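Local coordinates for luciferase-like monooxygenase (Streptomyces bottropensis, PDB 4US5), which probably acts as a flavin-dependent monooxygenase of the bacterial luciferase family, incorporating oxygen from molecular oxygen into an organic substrate, at residues R238-R249 with L258-M268. Numbering follows the deposited sequence.
Sequences RVYATHRLFHRR and LPPADLAVAEM
M268, a selenomethionine, lies between the guanidinium groups of R244 and R248. Bends at chi2 and chi3 bring M268 CE to R244 NH2 and R248 NH2, 3.8 Å from each. SE sits over the centre of the R248 guanidinium, 3.6 Å above its plane, and CB and CG lie over one face of R244. As a knob, M268 fills the hole formed by A241, R244, L245 and R248. R248 NH1 also donates to E267 O at 2.7 Å, from above the carbonyl plane. R244 forms a salt bridge with D274, and water 2 links its NH2 to M268 O.

L245 is the reciprocal knob, set among L263, A264, E267 and M268. Its CD2 meets P259 CG at 3.7 Å.

Just before helix 261-268, T242 OG1 donates to P259 O at 2.7 Å. With chi1 at -69°, OG1 is anti to the carbonyl carbon, and CG2, anti to the backbone N, touches L258 CB and P259 CD.

At the exposed side of the contact, R238 grips D262 side-on, NE to OD1 at 2.8 Å and NH2 to OD2 at 3.3 Å. The two planes are 57° apart, and A261 CB covers one guanidinium face. A leucine in its place would probably leave D262 without its charge partner and A261 CB without that flat cover.

Small side chains at A241, A261 and A264 are consistent with the close 7.3 Å approach of the two segment axes, which cross at 64°. The arrangement is a knobs-into-holes helix pair. Both helices lie in the connection between strands 221-229 and 286-289; the short one packs onto helix 233-251, an outer helix of the luciferase-like TIM barrel.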
loop_
_atom_site.group_PDB
_atom_site.type_symbol
_atom_site.label_atom_id
_atom_site.label_comp_id
_atom_site.label_asym_id
_atom_site.label_seq_id
_atom_site.Cartn_x
_atom_site.Cartn_y
_atom_site.Cartn_z
ATOM N N ARG B 238 30.781 20.343 0.764
ATOM C CA ARG B 238 29.710 21.302 0.972
ATOM C C ARG B 238 28.344 20.567 1.103
ATOM O O ARG B 238 27.591 20.806 2.052
ATOM C CB ARG B 238 29.639 22.300 -0.171
ATOM C CG ARG B 238 28.439 23.242 -0.130
ATOM C CD ARG B 238 28.314 24.101 -1.387
ATOM N NE ARG B 238 26.966 24.692 -1.438
ATOM C CZ ARG B 238 25.881 24.124 -1.957
ATOM N NH1 ARG B 238 25.947 22.983 -2.628
ATOM N NH2 ARG B 238 24.720 24.758 -1.874
ATOM N N VAL B 239 28.059 19.690 0.157
ATOM C CA VAL B 239 26.773 18.922 0.175
ATOM C C VAL B 239 26.692 18.038 1.471
ATOM O O VAL B 239 25.631 17.920 2.099
ATOM C CB VAL B 239 26.604 18.079 -1.117
ATOM C CG1 VAL B 239 25.310 17.261 -1.065
ATOM C CG2 VAL B 239 26.604 18.979 -2.340
ATOM N N TYR B 240 27.831 17.499 1.903
ATOM C CA TYR B 240 27.926 16.649 3.092
ATOM C C TYR B 240 27.701 17.392 4.412
ATOM O O TYR B 240 27.346 16.791 5.400
ATOM C CB TYR B 240 29.334 16.007 3.117
ATOM C CG TYR B 240 29.621 15.087 4.249
ATOM C CD1 TYR B 240 28.749 14.049 4.592
ATOM C CD2 TYR B 240 30.837 15.181 4.946
ATOM C CE1 TYR B 240 29.045 13.170 5.622
ATOM C CE2 TYR B 240 31.154 14.278 5.959
ATOM C CZ TYR B 240 30.264 13.285 6.286
ATOM O OH TYR B 240 30.578 12.429 7.312
ATOM N N ALA B 241 27.886 18.701 4.405
ATOM C CA ALA B 241 27.749 19.497 5.616
ATOM C C ALA B 241 26.358 19.377 6.252
ATOM O O ALA B 241 26.218 19.381 7.470
ATOM C CB ALA B 241 28.075 20.949 5.315
ATOM N N THR B 242 25.326 19.279 5.416
ATOM C CA THR B 242 23.974 18.968 5.876
ATOM C C THR B 242 23.942 17.789 6.827
ATOM O O THR B 242 23.357 17.854 7.928
ATOM C CB THR B 242 23.079 18.658 4.651
ATOM O OG1 THR B 242 22.881 19.859 3.918
ATOM C CG2 THR B 242 21.731 18.037 5.032
ATOM N N HIS B 243 24.586 16.703 6.426
ATOM C CA HIS B 243 24.573 15.507 7.227
ATOM C C HIS B 243 25.363 15.684 8.529
ATOM O O HIS B 243 24.980 15.179 9.582
ATOM C CB HIS B 243 25.142 14.362 6.420
ATOM C CG HIS B 243 24.594 13.042 6.812
ATOM N ND1 HIS B 243 24.804 11.915 6.067
ATOM C CD2 HIS B 243 23.808 12.670 7.846
ATOM C CE1 HIS B 243 24.189 10.895 6.639
ATOM N NE2 HIS B 243 23.540 11.340 7.694
ATOM N N ARG B 244 26.515 16.328 8.406
ATOM C CA ARG B 244 27.352 16.597 9.539
ATOM C C ARG B 244 26.563 17.382 10.603
ATOM O O ARG B 244 26.615 17.045 11.797
ATOM C CB ARG B 244 28.583 17.365 9.101
ATOM C CG ARG B 244 29.545 16.573 8.252
ATOM C CD ARG B 244 30.690 17.432 7.762
ATOM N NE ARG B 244 31.523 17.859 8.882
ATOM C CZ ARG B 244 32.161 19.018 8.954
ATOM N NH1 ARG B 244 32.101 19.894 7.968
ATOM N NH2 ARG B 244 32.862 19.310 10.064
ATOM N N LEU B 245 25.882 18.433 10.164
ATOM C CA LEU B 245 25.115 19.308 11.097
ATOM C C LEU B 245 23.918 18.571 11.655
ATOM O O LEU B 245 23.590 18.726 12.821
ATOM C CB LEU B 245 24.664 20.585 10.400
ATOM C CG LEU B 245 23.818 21.566 11.241
ATOM C CD1 LEU B 245 24.563 21.958 12.503
ATOM C CD2 LEU B 245 23.448 22.794 10.424
ATOM N N PHE B 246 23.301 17.704 10.837
ATOM C CA PHE B 246 22.186 16.898 11.336
ATOM C C PHE B 246 22.669 16.057 12.496
ATOM O O PHE B 246 22.001 15.966 13.529
ATOM C CB PHE B 246 21.582 16.016 10.214
ATOM C CG PHE B 246 20.368 15.218 10.635
ATOM C CD1 PHE B 246 19.128 15.807 10.744
ATOM C CD2 PHE B 246 20.495 13.864 10.920
ATOM C CE1 PHE B 246 18.013 15.078 11.140
ATOM C CE2 PHE B 246 19.394 13.113 11.312
ATOM C CZ PHE B 246 18.145 13.715 11.408
ATOM N N HIS B 247 23.872 15.508 12.393
ATOM C CA HIS B 247 24.397 14.727 13.510
ATOM C C HIS B 247 24.733 15.561 14.748
ATOM O O HIS B 247 24.518 15.114 15.852
ATOM C CB HIS B 247 25.631 13.922 13.115
ATOM C CG HIS B 247 25.308 12.547 12.665
ATOM N ND1 HIS B 247 24.847 12.284 11.395
ATOM C CD2 HIS B 247 25.313 11.364 13.321
ATOM C CE1 HIS B 247 24.586 10.997 11.285
ATOM N NE2 HIS B 247 24.906 10.411 12.426
ATOM N N ARG B 248 25.328 16.730 14.543
ATOM C CA ARG B 248 25.629 17.636 15.674
ATOM C C ARG B 248 24.339 17.915 16.413
ATOM O O ARG B 248 24.276 17.824 17.647
ATOM C CB ARG B 248 26.248 18.955 15.183
ATOM C CG ARG B 248 26.287 20.034 16.263
ATOM C CD ARG B 248 26.872 21.341 15.761
ATOM N NE ARG B 248 28.331 21.294 15.642
ATOM C CZ ARG B 248 29.077 22.318 15.243
ATOM N NH1 ARG B 248 28.524 23.481 14.938
ATOM N NH2 ARG B 248 30.384 22.191 15.179
ATOM N N ARG B 249 23.307 18.249 15.644
ATOM C CA ARG B 249 22.048 18.661 16.219
ATOM C C ARG B 249 21.373 17.523 16.951
ATOM O O ARG B 249 20.910 17.688 18.056
ATOM C CB ARG B 249 21.118 19.195 15.123
ATOM C CG ARG B 249 21.476 20.573 14.628
ATOM C CD ARG B 249 20.482 20.963 13.552
ATOM N NE ARG B 249 20.643 22.309 13.065
ATOM C CZ ARG B 249 19.860 22.846 12.137
ATOM N NH1 ARG B 249 18.918 22.098 11.531
ATOM N NH2 ARG B 249 20.048 24.084 11.758
ATOM N N LEU B 258 16.321 18.163 7.657
ATOM C CA LEU B 258 17.675 18.272 7.138
ATOM C C LEU B 258 18.005 19.736 6.785
ATOM O O LEU B 258 17.271 20.384 6.047
ATOM C CB LEU B 258 17.888 17.393 5.903
ATOM C CG LEU B 258 18.022 15.883 6.052
ATOM C CD1 LEU B 258 18.548 15.293 4.724
ATOM C CD2 LEU B 258 18.925 15.488 7.175
ATOM N N PRO B 259 19.131 20.265 7.329
ATOM C CA PRO B 259 19.459 21.677 7.058
ATOM C C PRO B 259 20.089 21.938 5.668
ATOM O O PRO B 259 20.748 21.050 5.082
ATOM C CB PRO B 259 20.461 22.008 8.151
ATOM C CG PRO B 259 21.136 20.711 8.469
ATOM C CD PRO B 259 20.076 19.645 8.278
ATOM N N PRO B 260 19.950 23.173 5.164
ATOM C CA PRO B 260 20.565 23.497 3.869
ATOM C C PRO B 260 22.076 23.454 3.952
ATOM O O PRO B 260 22.642 23.740 5.014
ATOM C CB PRO B 260 20.035 24.908 3.545
ATOM C CG PRO B 260 19.157 25.320 4.667
ATOM C CD PRO B 260 19.188 24.290 5.753
ATOM N N ALA B 261 22.715 23.124 2.829
ATOM C CA ALA B 261 24.150 22.900 2.789
ATOM C C ALA B 261 24.954 24.129 3.234
ATOM O O ALA B 261 25.876 24.016 4.037
ATOM C CB ALA B 261 24.574 22.457 1.387
ATOM N N ASP B 262 24.643 25.283 2.672
ATOM C CA ASP B 262 25.459 26.497 2.934
ATOM C C ASP B 262 25.370 26.926 4.390
ATOM O O ASP B 262 26.389 27.186 5.033
ATOM C CB ASP B 262 25.080 27.617 1.976
ATOM C CG ASP B 262 25.529 27.332 0.548
ATOM O OD1 ASP B 262 26.626 26.763 0.366
ATOM O OD2 ASP B 262 24.799 27.683 -0.388
ATOM N N LEU B 263 24.177 26.901 4.938
ATOM C CA LEU B 263 23.992 27.117 6.369
ATOM C C LEU B 263 24.784 26.106 7.185
ATOM O O LEU B 263 25.430 26.449 8.190
ATOM C CB LEU B 263 22.520 26.989 6.730
ATOM C CG LEU B 263 22.082 27.249 8.192
ATOM C CD1 LEU B 263 20.611 27.670 8.270
ATOM C CD2 LEU B 263 22.301 26.046 9.093
ATOM N N ALA B 264 24.710 24.840 6.784
ATOM C CA ALA B 264 25.437 23.799 7.500
ATOM C C ALA B 264 26.953 24.002 7.444
ATOM O O ALA B 264 27.639 23.748 8.418
ATOM C CB ALA B 264 25.052 22.407 6.959
ATOM N N VAL B 265 27.473 24.438 6.309
ATOM C CA VAL B 265 28.917 24.673 6.173
ATOM C C VAL B 265 29.349 25.696 7.225
ATOM O O VAL B 265 30.277 25.436 8.012
ATOM C CB VAL B 265 29.297 25.158 4.766
ATOM C CG1 VAL B 265 30.748 25.698 4.728
ATOM C CG2 VAL B 265 29.160 24.024 3.759
ATOM N N ALA B 266 28.616 26.809 7.286
ATOM C CA ALA B 266 28.861 27.878 8.267
ATOM C C ALA B 266 28.809 27.382 9.693
ATOM O O ALA B 266 29.729 27.646 10.476
ATOM C CB ALA B 266 27.863 29.016 8.065
ATOM N N GLU B 267 27.762 26.639 10.043
ATOM C CA GLU B 267 27.658 26.072 11.392
ATOM C C GLU B 267 28.802 25.145 11.762
ATOM O O GLU B 267 29.277 25.163 12.902
ATOM C CB GLU B 267 26.325 25.330 11.593
ATOM C CG GLU B 267 25.111 26.229 11.709
ATOM C CD GLU B 267 25.239 27.194 12.885
ATOM O OE1 GLU B 267 25.222 26.732 14.049
ATOM O OE2 GLU B 267 25.422 28.400 12.628
HETATM N N MSE B 268 29.212 24.271 10.835
HETATM C CA MSE B 268 30.199 23.259 11.190
HETATM C C MSE B 268 31.581 23.869 11.294
HETATM O O MSE B 268 32.467 23.256 11.857
HETATM C CB MSE B 268 30.199 22.106 10.199
HETATM C CG MSE B 268 28.868 21.341 10.264
HETATM SE SE MSE B 268 28.373 20.673 12.024
HETATM C CE MSE B 268 29.945 19.577 12.453
HETATM O O HOH W 1 32.159 23.325 7.417
HETATM O O HOH W 2 34.177 22.108 9.690
#